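Local coordinates for protein alpha-L-rhamnosidase (Streptomyces avermitilis, PDB 3W5M) that hydrolyses terminal non-reducing alpha-L-rhamnose residues from alpha-L-rhamnosides such as citrus flavonoids and gum arabic, and binds L-rhamnose through a calcium-dependent carbohydrate-binding module, at residues V498-L503 and F570-V575; T492-G497 and D534-T539. One frame throughout, in Å; residues are numbered along the deposited sequence.

Contact 1: residues V498-L503 and F570-V575; sequences VFVLDL and FRYVEV
Phe499 and Leu501 pair with Val575 and Val573 as hydrogen-bonded antiparallel pairs, joined by four backbone bonds such as Leu501 N to Val573 O (2.8 Å). Beyond them Leu503 N reaches Arg571 O at 3.0 Å. On the edge toward strand 522-528, Arg571 and Tyr572 both face Ala528, a classic beta bulge.

The charged grip is side-on: Arg571 NE meets Asp502 OD1 at 2.8 Å and NH2 meets OD2 at 3.1 Å, with the carboxylate and guanidinium planes 30° apart. With CG anti to the backbone N (chi1 171°), Arg571 lays CG over the centre of the Tyr572 ring, and its extended chain then carries the guanidinium to Asp502; a long, flat-ended cation suits this double role. Cut back to alanine, this position is likely to leave the Asp502 carboxylate without its cation, though Gly504 N would still hold OD1.

On the face carrying Leu501, Val573 and Val575, Leu501 CD1 touches Val575 CG2 at 3.6 Å. Leu503 CD1 approaches Phe570 CE2 just as closely.

Glu574 lays CG against Val498 CG1 and sends its carboxylate to Arg526. In the concanavalin-like domain's sheet, strand 480-493 flanks 498-503 and strand 522-528 flanks 572-576; Ile537 of short strand 537-538 packs against Val500, Tyr572 and Glu574.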
loop_
_atom_site.group_PDB
_atom_site.type_symbol
_atom_site.label_atom_id
_atom_site.label_comp_id
_atom_site.label_asym_id
_atom_site.label_seq_id
_atom_site.Cartn_x
_atom_site.Cartn_y
_atom_site.Cartn_z
ATOM N N VAL A 498 -22.086 12.383 -19.518
ATOM C CA VAL A 498 -21.345 11.498 -18.605
ATOM C C VAL A 498 -20.331 10.713 -19.414
ATOM O O VAL A 498 -20.689 9.757 -20.113
ATOM C CB VAL A 498 -22.291 10.559 -17.823
ATOM C CG1 VAL A 498 -21.502 9.565 -16.969
ATOM C CG2 VAL A 498 -23.251 11.371 -16.962
ATOM N N PHE A 499 -19.069 11.130 -19.339
ATOM C CA PHE A 499 -18.017 10.570 -20.171
ATOM C C PHE A 499 -17.219 9.550 -19.376
ATOM O O PHE A 499 -17.021 9.720 -18.165
ATOM C CB PHE A 499 -17.094 11.672 -20.695
ATOM C CG PHE A 499 -17.807 12.696 -21.545
ATOM C CD1 PHE A 499 -18.500 13.755 -20.950
ATOM C CD2 PHE A 499 -17.817 12.580 -22.936
ATOM C CE1 PHE A 499 -19.174 14.691 -21.724
ATOM C CE2 PHE A 499 -18.484 13.516 -23.721
ATOM C CZ PHE A 499 -19.168 14.571 -23.114
ATOM N N VAL A 500 -16.799 8.485 -20.051
ATOM C CA VAL A 500 -16.007 7.430 -19.417
ATOM C C VAL A 500 -14.715 7.293 -20.207
ATOM O O VAL A 500 -14.742 7.095 -21.429
ATOM C CB VAL A 500 -16.777 6.090 -19.322
ATOM C CG1 VAL A 500 -15.871 5.009 -18.743
ATOM C CG2 VAL A 500 -18.036 6.230 -18.477
ATOM N N LEU A 501 -13.576 7.454 -19.530
ATOM C CA LEU A 501 -12.288 7.379 -20.196
ATOM C C LEU A 501 -11.578 6.125 -19.712
ATOM O O LEU A 501 -11.519 5.865 -18.501
ATOM C CB LEU A 501 -11.439 8.640 -19.960
ATOM C CG LEU A 501 -11.847 9.952 -20.662
ATOM C CD1 LEU A 501 -13.064 10.578 -20.008
ATOM C CD2 LEU A 501 -10.703 10.953 -20.761
ATOM N N ASP A 502 -11.089 5.344 -20.668
ATOM C CA ASP A 502 -10.452 4.055 -20.414
ATOM C C ASP A 502 -8.954 4.218 -20.493
ATOM O O ASP A 502 -8.421 4.641 -21.516
ATOM C CB ASP A 502 -10.903 3.045 -21.455
ATOM C CG ASP A 502 -10.345 1.647 -21.222
ATOM O OD1 ASP A 502 -9.583 1.405 -20.264
ATOM O OD2 ASP A 502 -10.718 0.753 -22.008
ATOM N N LEU A 503 -8.278 3.899 -19.386
ATOM C CA LEU A 503 -6.832 3.983 -19.316
ATOM C C LEU A 503 -6.173 2.665 -19.780
ATOM O O LEU A 503 -4.960 2.610 -19.955
ATOM C CB LEU A 503 -6.390 4.348 -17.881
ATOM C CG LEU A 503 -6.773 5.715 -17.302
ATOM C CD1 LEU A 503 -5.915 6.032 -16.095
ATOM C CD2 LEU A 503 -6.627 6.830 -18.323
ATOM N N PHE A 570 -8.228 1.878 -10.147
ATOM C CA PHE A 570 -9.176 2.096 -11.262
ATOM C C PHE A 570 -8.529 1.858 -12.593
ATOM O O PHE A 570 -7.301 2.024 -12.748
ATOM C CB PHE A 570 -9.690 3.553 -11.254
ATOM C CG PHE A 570 -8.615 4.575 -11.460
ATOM C CD1 PHE A 570 -7.751 4.926 -10.411
ATOM C CD2 PHE A 570 -8.490 5.237 -12.672
ATOM C CE1 PHE A 570 -6.772 5.894 -10.609
ATOM C CE2 PHE A 570 -7.515 6.198 -12.868
ATOM C CZ PHE A 570 -6.647 6.519 -11.846
ATOM N N ARG A 571 -9.383 1.498 -13.552
ATOM C CA ARG A 571 -9.046 1.490 -14.974
ATOM C C ARG A 571 -9.850 2.568 -15.717
ATOM O O ARG A 571 -9.423 3.085 -16.761
ATOM C CB ARG A 571 -9.365 0.117 -15.567
ATOM C CG ARG A 571 -9.245 0.112 -17.096
ATOM C CD ARG A 571 -9.283 -1.289 -17.702
ATOM N NE ARG A 571 -9.468 -1.199 -19.147
ATOM C CZ ARG A 571 -9.444 -2.238 -19.983
ATOM N NH1 ARG A 571 -9.255 -3.468 -19.517
ATOM N NH2 ARG A 571 -9.641 -2.045 -21.287
ATOM N N TYR A 572 -11.012 2.898 -15.185
ATOM C CA TYR A 572 -11.924 3.836 -15.870
ATOM C C TYR A 572 -12.163 5.069 -15.017
ATOM O O TYR A 572 -12.284 4.968 -13.789
ATOM C CB TYR A 572 -13.250 3.151 -16.159
ATOM C CG TYR A 572 -13.102 1.830 -16.898
ATOM C CD1 TYR A 572 -13.026 1.796 -18.282
ATOM C CD2 TYR A 572 -13.050 0.610 -16.198
ATOM C CE1 TYR A 572 -12.876 0.597 -18.961
ATOM C CE2 TYR A 572 -12.900 -0.592 -16.866
ATOM C CZ TYR A 572 -12.823 -0.587 -18.246
ATOM O OH TYR A 572 -12.687 -1.774 -18.921
ATOM N N VAL A 573 -12.243 6.222 -15.686
ATOM C CA VAL A 573 -12.577 7.496 -15.044
ATOM C C VAL A 573 -13.858 8.048 -15.678
ATOM O O VAL A 573 -13.905 8.257 -16.896
ATOM C CB VAL A 573 -11.437 8.510 -15.188
ATOM C CG1 VAL A 573 -11.758 9.792 -14.407
ATOM C CG2 VAL A 573 -10.136 7.891 -14.695
ATOM N N GLU A 574 -14.871 8.271 -14.845
ATOM C CA GLU A 574 -16.114 8.939 -15.236
ATOM C C GLU A 574 -16.033 10.436 -14.951
ATOM O O GLU A 574 -15.766 10.853 -13.828
ATOM C CB GLU A 574 -17.272 8.369 -14.459
ATOM C CG GLU A 574 -18.614 9.016 -14.774
ATOM C CD GLU A 574 -19.620 8.824 -13.644
ATOM O OE1 GLU A 574 -19.615 9.602 -12.637
ATOM O OE2 GLU A 574 -20.446 7.905 -13.766
ATOM N N VAL A 575 -16.288 11.227 -15.973
ATOM C CA VAL A 575 -16.086 12.680 -15.926
ATOM C C VAL A 575 -17.480 13.284 -16.118
ATOM O O VAL A 575 -18.127 13.011 -17.139
ATOM C CB VAL A 575 -15.142 13.125 -17.065
ATOM C CG1 VAL A 575 -14.899 14.628 -17.040
ATOM C CG2 VAL A 575 -13.813 12.386 -16.974
#

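Contact 2: residues T492-G497 and D534-T539; sequences TEPKPG and DGTIYT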
loop_
_atom_site.group_PDB
_atom_site.type_symbol
_atom_site.label_atom_id
_atom_site.label_comp_id
_atom_site.label_asym_id
_atom_site.label_seq_id
_atom_site.Cartn_x
_atom_site.Cartn_y
_atom_site.Cartn_z
ATOM N N THR A 492 -15.656 7.427 -24.111
ATOM C CA THR A 492 -17.016 7.094 -24.496
ATOM C C THR A 492 -17.972 8.054 -23.786
ATOM O O THR A 492 -17.591 8.728 -22.832
ATOM C CB THR A 492 -17.404 5.629 -24.175
ATOM O OG1 THR A 492 -17.391 5.409 -22.760
ATOM C CG2 THR A 492 -16.468 4.656 -24.829
ATOM N N GLU A 493 -19.204 8.128 -24.274
ATOM C CA GLU A 493 -20.255 8.896 -23.622
ATOM C C GLU A 493 -21.480 8.004 -23.504
ATOM O O GLU A 493 -22.371 8.068 -24.368
ATOM C CB GLU A 493 -20.571 10.173 -24.427
ATOM C CG GLU A 493 -21.598 11.077 -23.749
ATOM C CD GLU A 493 -21.949 12.349 -24.543
ATOM O OE1 GLU A 493 -21.411 12.571 -25.660
ATOM O OE2 GLU A 493 -22.776 13.141 -24.031
ATOM N N PRO A 494 -21.520 7.130 -22.470
ATOM C CA PRO A 494 -22.635 6.177 -22.319
ATOM C C PRO A 494 -23.975 6.750 -21.847
ATOM O O PRO A 494 -24.989 6.054 -21.931
ATOM C CB PRO A 494 -22.106 5.154 -21.298
ATOM C CG PRO A 494 -21.039 5.872 -20.559
ATOM C CD PRO A 494 -20.427 6.857 -21.512
ATOM N N LYS A 495 -23.964 7.973 -21.320
ATOM C CA LYS A 495 -25.174 8.734 -20.988
ATOM C C LYS A 495 -24.832 10.189 -21.312
ATOM O O LYS A 495 -23.654 10.563 -21.233
ATOM C CB LYS A 495 -25.551 8.604 -19.509
ATOM C CG LYS A 495 -25.770 7.190 -18.966
ATOM C CD LYS A 495 -27.092 6.574 -19.404
ATOM C CE LYS A 495 -27.264 5.188 -18.798
ATOM N NZ LYS A 495 -28.564 4.557 -19.179
ATOM N N PRO A 496 -25.842 11.018 -21.693
ATOM C CA PRO A 496 -25.497 12.384 -22.120
ATOM C C PRO A 496 -24.710 13.149 -21.038
ATOM O O PRO A 496 -25.123 13.180 -19.882
ATOM C CB PRO A 496 -26.863 13.042 -22.397
ATOM C CG PRO A 496 -27.876 12.162 -21.731
ATOM C CD PRO A 496 -27.299 10.773 -21.751
ATOM N N GLY A 497 -23.566 13.710 -21.428
ATOM C CA GLY A 497 -22.714 14.505 -20.518
ATOM C C GLY A 497 -21.990 13.707 -19.442
ATOM O O GLY A 497 -21.363 14.285 -18.545
ATOM N N ASP A 534 -23.739 -1.723 -20.007
ATOM C CA ASP A 534 -24.097 -0.509 -20.782
ATOM C C ASP A 534 -22.936 0.479 -21.012
ATOM O O ASP A 534 -23.085 1.473 -21.738
ATOM C CB ASP A 534 -25.345 0.194 -20.208
ATOM C CG ASP A 534 -25.117 0.805 -18.821
ATOM O OD1 ASP A 534 -23.949 0.985 -18.407
ATOM O OD2 ASP A 534 -26.124 1.133 -18.151
ATOM N N GLY A 535 -21.782 0.213 -20.402
ATOM C CA GLY A 535 -20.617 1.066 -20.613
ATOM C C GLY A 535 -20.466 2.162 -19.568
ATOM O O GLY A 535 -19.521 2.955 -19.642
ATOM N N THR A 536 -21.380 2.204 -18.597
ATOM C CA THR A 536 -21.255 3.117 -17.435
ATOM C C THR A 536 -20.344 2.456 -16.387
ATOM O O THR A 536 -20.229 1.219 -16.366
ATOM C CB THR A 536 -22.609 3.434 -16.761
ATOM O OG1 THR A 536 -23.221 2.227 -16.318
ATOM C CG2 THR A 536 -23.563 4.192 -17.711
ATOM N N ILE A 537 -19.725 3.267 -15.522
ATOM C CA ILE A 537 -18.853 2.714 -14.473
ATOM C C ILE A 537 -19.609 1.986 -13.370
ATOM O O ILE A 537 -20.740 2.350 -13.002
ATOM C CB ILE A 537 -17.891 3.759 -13.862
ATOM C CG1 ILE A 537 -18.664 4.868 -13.122
ATOM C CG2 ILE A 537 -16.966 4.298 -14.945
ATOM C CD1 ILE A 537 -17.825 5.671 -12.128
ATOM N N TYR A 538 -18.996 0.905 -12.890
ATOM C CA TYR A 538 -19.532 0.122 -11.803
ATOM C C TYR A 538 -18.687 0.409 -10.577
ATOM O O TYR A 538 -17.467 0.218 -10.624
ATOM C CB TYR A 538 -19.432 -1.378 -12.140
ATOM C CG TYR A 538 -19.854 -2.297 -11.008
ATOM C CD1 TYR A 538 -21.201 -2.531 -10.730
ATOM C CD2 TYR A 538 -18.908 -2.942 -10.213
ATOM C CE1 TYR A 538 -21.596 -3.380 -9.693
ATOM C CE2 TYR A 538 -19.292 -3.801 -9.185
ATOM C CZ TYR A 538 -20.638 -4.020 -8.928
ATOM O OH TYR A 538 -21.018 -4.886 -7.910
ATOM N N THR A 539 -19.330 0.839 -9.493
ATOM C CA THR A 539 -18.604 1.245 -8.279
ATOM C C THR A 539 -19.126 0.561 -7.016
ATOM O O THR A 539 -18.604 0.796 -5.940
ATOM C CB THR A 539 -18.656 2.781 -8.035
ATOM O OG1 THR A 539 -20.013 3.217 -8.034
ATOM C CG2 THR A 539 -17.875 3.553 -9.077
HETATM O O HOH W 1 -17.575 3.245 -21.719
#
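Pro494 and Gly535 bring the two backbones nearest, their CA atoms 5.8 Å apart. In 492-497 the chain turns a corner at Pro494, while 534-539 opens with a turn before a weakly bonded strand at about 537-538. The contact thus joins the corner that follows strand 480-493 to that turn, within the concanavalin-like domain and away from the rhamnose and calcium sites. Gly535 has a positive phi of 94°, and at its backbone angles a beta carbon would jam against the carbonyl oxygen of Asp534, which by itself calls for glycine.

The turn is shaped from within. Asp534 OD1 accepts from Thr536 N at 2.8 Å, which makes an Asx turn, and the same oxygen takes the hydroxyl of Thr536 on its syn lone pair. With OG1 set between the backbone N and the carbonyl carbon (chi1 59°), the threonine keeps its hydroxyl for Asp534 and Asn532 and its methyl for Lys495. Each half of this small side chain thus has a use.

Across the gap, the rigid Pro494 ring sets CG against Gly535 O at 3.4 Å, and its CB lies 4.0 Å from Thr536 CG2. CG of Lys495 is 3.9 Å from Thr536 CG2, and a bend at the second torsion turns the chain back so that CE comes near the same methyl. Its amine NZ remains 4.3 Å from Asp534 OD2, beyond a salt bridge. A water donates to Gly535 O at 2.9 Å; it also lies beside Thr492 OG1, but too close for that link to be certain.

On the first segment, Glu493 OE2 accepts from Gly497 N, closing the loop on itself. Each segment therefore makes its own firm polar bonds, whereas the join between them relies on apolar contact, perhaps a water, and a charge attraction that is probably weak at this exposed position.

In the fold
Contact 1 is a buried pairing of central strands in the sheet of the concanavalin-like domain, whereas contact 2 lies at the surface, where two loops meet beside that sheet. Their centres are about 8 Å apart. Strand 480-493, which leads into contact 2, neighbours 498-503 in the sheet, and Thr492 N probably bonds to Val500 O; from the other segment, Ile537 packs on Glu574. The chemistry follows the position: regular backbone bonds and a two-pronged salt bridge inside; proline, glycine, perhaps a water, and opposite charges just beyond salt-bridge distance outside. Neither contact includes an annotated rhamnose-binding residue, although Phe570 in contact 1 has its side chain about 11 Å from that of Arg634, which binds rhamnose.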